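Local coordinates for protein D,D-dipeptidase/D,D-carboxypeptidase (Enterococcus faecalis, PDB 4F78) that probably acts as a zinc-dependent D,D-dipeptidase and D,D-carboxypeptidase, hydrolysing D-alanyl-D-alanine and trimming the D-alanine end of cell-wall precursors, at residues F125-F130 / E165-R170. Numbering follows the deposited sequence.
With ZN (zinc ion), chain B.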
ATOM      1  N   PHE A 125     -12.898  13.722   9.174  1.00 21.20           N
ATOM      2  CA  PHE A 125     -12.656  12.927   7.988  1.00 29.22           C
ATOM      3  C   PHE A 125     -11.229  13.119   7.449  1.00 25.74           C
ATOM      4  O   PHE A 125     -10.520  12.153   7.119  1.00 22.14           O
ATOM      5  CB  PHE A 125     -13.697  13.305   6.933  1.00 42.05           C
ATOM      6  CG  PHE A 125     -13.525  12.581   5.635  1.00 48.70           C
ATOM      7  CD1 PHE A 125     -14.099  11.308   5.448  1.00 50.82           C
ATOM      8  CD2 PHE A 125     -12.799  13.164   4.591  1.00 43.07           C
ATOM      9  CE1 PHE A 125     -13.952  10.616   4.238  1.00 41.71           C
ATOM     10  CE2 PHE A 125     -12.641  12.497   3.393  1.00 43.81           C
ATOM     11  CZ  PHE A 125     -13.220  11.205   3.211  1.00 48.50           C
ATOM     12  N   ILE A 126     -10.786  14.367   7.351  1.00 21.36           N
ATOM     13  CA  ILE A 126      -9.472  14.623   6.725  1.00 23.80           C
ATOM     14  C   ILE A 126      -8.326  14.280   7.694  1.00 24.89           C
ATOM     15  O   ILE A 126      -7.289  13.732   7.275  1.00 37.58           O
ATOM     16  CB  ILE A 126      -9.380  16.101   6.239  1.00 54.38           C
ATOM     17  CG1 ILE A 126     -10.191  16.276   4.954  1.00 54.81           C
ATOM     18  CG2 ILE A 126      -7.947  16.510   5.984  1.00 55.81           C
ATOM     19  CD1 ILE A 126      -9.836  17.516   4.160  1.00 50.10           C
ATOM     20  N   ARG A 127      -8.550  14.552   8.977  1.00 28.57           N
ATOM     21  CA  ARG A 127      -7.615  14.217  10.069  1.00 38.17           C
ATOM     22  C   ARG A 127      -8.322  13.351  11.126  1.00 37.66           C
ATOM     23  O   ARG A 127      -8.895  13.867  12.115  1.00 42.03           O
ATOM     24  CB  ARG A 127      -7.100  15.503  10.743  1.00 46.54           C
ATOM     25  CG  ARG A 127      -6.571  16.583   9.771  1.00 49.83           C
ATOM     26  CD  ARG A 127      -6.237  17.931  10.475  1.00 54.93           C
ATOM     27  NE  ARG A 127      -7.308  18.934  10.469  1.00 52.06           N
ATOM     28  CZ  ARG A 127      -8.168  19.137  11.470  1.00 49.11           C
ATOM     29  NH1 ARG A 127      -8.108  18.392  12.576  1.00 40.88           N
ATOM     30  NH2 ARG A 127      -9.095  20.086  11.369  1.00 49.13           N
ATOM     31  N   PRO A 128      -8.341  12.023  10.914  1.00 28.60           N
ATOM     32  CA  PRO A 128      -8.902  11.246  12.038  1.00 28.91           C
ATOM     33  C   PRO A 128      -7.842  11.040  13.145  1.00 29.20           C
ATOM     34  O   PRO A 128      -6.626  11.101  12.871  1.00 29.03           O
ATOM     35  CB  PRO A 128      -9.325   9.917  11.388  1.00 26.12           C
ATOM     36  CG  PRO A 128      -8.523   9.832  10.106  1.00 20.70           C
ATOM     37  CD  PRO A 128      -8.189  11.235   9.671  1.00 18.79           C
ATOM     38  N   ASP A 129      -8.305  10.795  14.372  1.00 25.53           N
ATOM     39  CA  ASP A 129      -7.422  10.626  15.527  1.00 24.07           C
ATOM     40  C   ASP A 129      -6.880   9.194  15.579  1.00 18.74           C
ATOM     41  O   ASP A 129      -7.635   8.217  15.756  1.00 18.56           O
ATOM     42  CB  ASP A 129      -8.192  10.980  16.819  1.00 27.25           C
ATOM     43  CG  ASP A 129      -7.266  11.159  18.050  1.00 49.17           C
ATOM     44  OD1 ASP A 129      -6.060  11.543  17.904  1.00 40.24           O
ATOM     45  OD2 ASP A 129      -7.770  10.930  19.180  1.00 51.09           O
ATOM     46  N   PHE A 130      -5.567   9.055  15.441  1.00 18.42           N
ATOM     47  CA  PHE A 130      -4.945   7.730  15.491  1.00 17.11           C
ATOM     48  C   PHE A 130      -3.572   7.856  16.181  1.00 14.92           C
ATOM     49  O   PHE A 130      -2.552   7.906  15.513  1.00 15.76           O
ATOM     50  CB  PHE A 130      -4.802   7.159  14.078  1.00 14.52           C
ATOM     51  CG  PHE A 130      -4.761   5.628  14.027  1.00 16.96           C
ATOM     52  CD1 PHE A 130      -5.905   4.880  14.307  1.00 19.66           C
ATOM     53  CD2 PHE A 130      -3.583   4.945  13.700  1.00 12.22           C
ATOM     54  CE1 PHE A 130      -5.880   3.472  14.282  1.00 15.12           C
ATOM     55  CE2 PHE A 130      -3.542   3.528  13.671  1.00 13.09           C
ATOM     56  CZ  PHE A 130      -4.709   2.793  13.938  1.00 14.27           C
ATOM     57  N   GLU A 165       1.125  11.852   8.447  1.00  9.70           N
ATOM     58  CA  GLU A 165      -0.252  11.401   8.775  1.00 13.39           C
ATOM     59  C   GLU A 165      -0.229  10.142   9.644  1.00  9.21           C
ATOM     60  O   GLU A 165       0.015   9.019   9.160  1.00 15.54           O
ATOM     61  CB  GLU A 165      -1.098  11.180   7.490  1.00 15.38           C
ATOM     62  CG  GLU A 165      -1.163  12.438   6.581  1.00 11.73           C
ATOM     63  CD  GLU A 165      -1.991  12.264   5.308  1.00 16.90           C
ATOM     64  OE1 GLU A 165      -2.436  11.124   4.992  1.00 13.25           O
ATOM     65  OE2 GLU A 165      -2.249  13.302   4.631  1.00 19.16           O
ATOM     66  N   PRO A 166      -0.504  10.315  10.937  1.00 13.36           N
ATOM     67  CA  PRO A 166      -0.592   9.170  11.837  1.00 15.36           C
ATOM     68  C   PRO A 166      -1.602   8.107  11.338  1.00 15.72           C
ATOM     69  O   PRO A 166      -1.465   6.944  11.722  1.00 13.01           O
ATOM     70  CB  PRO A 166      -1.074   9.811  13.145  1.00 15.18           C
ATOM     71  CG  PRO A 166      -0.483  11.219  13.075  1.00 15.30           C
ATOM     72  CD  PRO A 166      -0.624  11.597  11.637  1.00  9.78           C
ATOM     73  N   TRP A 167      -2.591   8.465  10.510  1.00 11.69           N
ATOM     74  CA  TRP A 167      -3.775   7.599  10.405  1.00 12.70           C
ATOM     75  C   TRP A 167      -3.866   6.805   9.098  1.00 16.00           C
ATOM     76  O   TRP A 167      -4.765   5.972   8.940  1.00 11.82           O
ATOM     77  CB  TRP A 167      -5.025   8.482  10.541  1.00  9.59           C
ATOM     78  CG  TRP A 167      -5.003   9.561   9.446  1.00 14.60           C
ATOM     79  CD1 TRP A 167      -5.333   9.396   8.102  1.00 12.17           C
ATOM     80  CD2 TRP A 167      -4.551  10.928   9.578  1.00 14.73           C
ATOM     81  NE1 TRP A 167      -5.142  10.584   7.424  1.00 14.23           N
ATOM     82  CE2 TRP A 167      -4.664  11.537   8.303  1.00 19.08           C
ATOM     83  CE3 TRP A 167      -4.073  11.695  10.655  1.00 15.75           C
ATOM     84  CZ2 TRP A 167      -4.326  12.881   8.078  1.00 21.27           C
ATOM     85  CZ3 TRP A 167      -3.736  13.040  10.429  1.00 22.05           C
ATOM     86  CH2 TRP A 167      -3.865  13.616   9.150  1.00 16.18           C
ATOM     87  N   HIS A 168      -2.952   7.069   8.164  1.00  9.97           N
ATOM     88  CA  HIS A 168      -3.033   6.529   6.800  1.00 10.47           C
ATOM     89  C   HIS A 168      -2.075   5.372   6.608  1.00 12.05           C
ATOM     90  O   HIS A 168      -0.848   5.522   6.702  1.00 15.89           O
ATOM     91  CB  HIS A 168      -2.756   7.657   5.777  1.00  9.61           C
ATOM     92  CG  HIS A 168      -2.771   7.221   4.337  1.00  9.93           C
ATOM     93  ND1 HIS A 168      -3.618   7.785   3.412  1.00 13.32           N
ATOM     94  CD2 HIS A 168      -1.996   6.343   3.656  1.00 13.87           C
ATOM     95  CE1 HIS A 168      -3.403   7.252   2.226  1.00 11.63           C
ATOM     96  NE2 HIS A 168      -2.414   6.375   2.339  1.00 10.86           N
ATOM     97  N   PHE A 169      -2.653   4.197   6.323  1.00 12.76           N
ATOM     98  CA  PHE A 169      -1.884   2.954   6.160  1.00 12.71           C
ATOM     99  C   PHE A 169      -2.039   2.371   4.756  1.00 13.37           C
ATOM    100  O   PHE A 169      -3.108   2.451   4.127  1.00 13.17           O
ATOM    101  CB  PHE A 169      -2.332   1.930   7.189  1.00 12.83           C
ATOM    102  CG  PHE A 169      -1.850   2.263   8.539  1.00 21.36           C
ATOM    103  CD1 PHE A 169      -2.561   3.162   9.332  1.00 12.36           C
ATOM    104  CD2 PHE A 169      -0.642   1.757   8.994  1.00 14.31           C
ATOM    105  CE1 PHE A 169      -2.080   3.539  10.602  1.00 16.66           C
ATOM    106  CE2 PHE A 169      -0.157   2.115  10.266  1.00 14.17           C
ATOM    107  CZ  PHE A 169      -0.891   3.010  11.064  1.00 13.73           C
ATOM    108  N   ARG A 170      -0.959   1.806   4.246  1.00  8.58           N
ATOM    109  CA  ARG A 170      -0.995   1.346   2.858  1.00  7.98           C
ATOM    110  C   ARG A 170      -0.611  -0.126   2.853  1.00 11.36           C
ATOM    111  O   ARG A 170       0.379  -0.521   3.508  1.00 13.53           O
ATOM    112  CB  ARG A 170       0.066   2.145   2.050  1.00  7.87           C
ATOM    113  CG  ARG A 170       0.546   1.436   0.732  1.00  7.56           C
ATOM    114  CD  ARG A 170      -0.571   1.339  -0.373  1.00 11.25           C
ATOM    115  NE  ARG A 170      -0.049   0.499  -1.463  1.00 10.21           N
ATOM    116  CZ  ARG A 170       0.626   0.971  -2.514  1.00 12.37           C
ATOM    117  NH1 ARG A 170       0.785   2.290  -2.668  1.00 10.46           N
ATOM    118  NH2 ARG A 170       1.116   0.124  -3.435  1.00 10.56           N
TER
HETATM  119 ZN    ZN B 301      -5.600   8.716   3.513  1.00 19.91          ZN
HETATM  120  O   HOH W   1      -4.854  10.559   4.467  1.00 19.61           O
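The indole of Trp167 is sandwiched beside the zinc site of a VanY-type peptidase: Pro128 and Arg127 lie on one face, Glu165 CB on the other. Pro128 CD stands 3.5 Å from the centroid of the Trp167 five-membered ring, almost on the ring normal, and Arg127 CA sits 4.0 Å from the centroid of the six-membered ring, so two CH-pi contacts from consecutive residues share that face. Ile126 O comes in obliquely at Trp167 CZ2. The segments 125-130 and 165-170 have no direct hydrogen bond to each other; the loop after strand 113-118 is pressed against the Glu165-His168 type I beta turn by ring and apolar contacts. With chi1 at 58°, CG of Trp167 lies between its own backbone N and carbonyl carbon, which turns one face of the indole to Pro128. Farther along, Phe130 reaches across the turn: its CB packs on Trp167 CB at 3.8 Å, while its ring meets that of Phe169 obliquely, planes 73° apart, with CE2 of Phe130 3.4 Å from CE1 of Phe169. The backbone carbonyls of Phe130 and Pro166 both accept hydrogen bonds from Arg140 NH2 of helix 134-142, tying loop and turn together. The CB of His168 points away from the loop, and its ND1 binds zinc beside His108 and Asp115; Glu107 holds its NE2, which should fix the imidazole's rotation. A water on the metal links the turn to this site, hydrogen-bonded to Glu165 OE1 and accepting from Trp167 NE1 at 3.0 Å, while His168 ND1 lies 2.2 Å from the zinc ion.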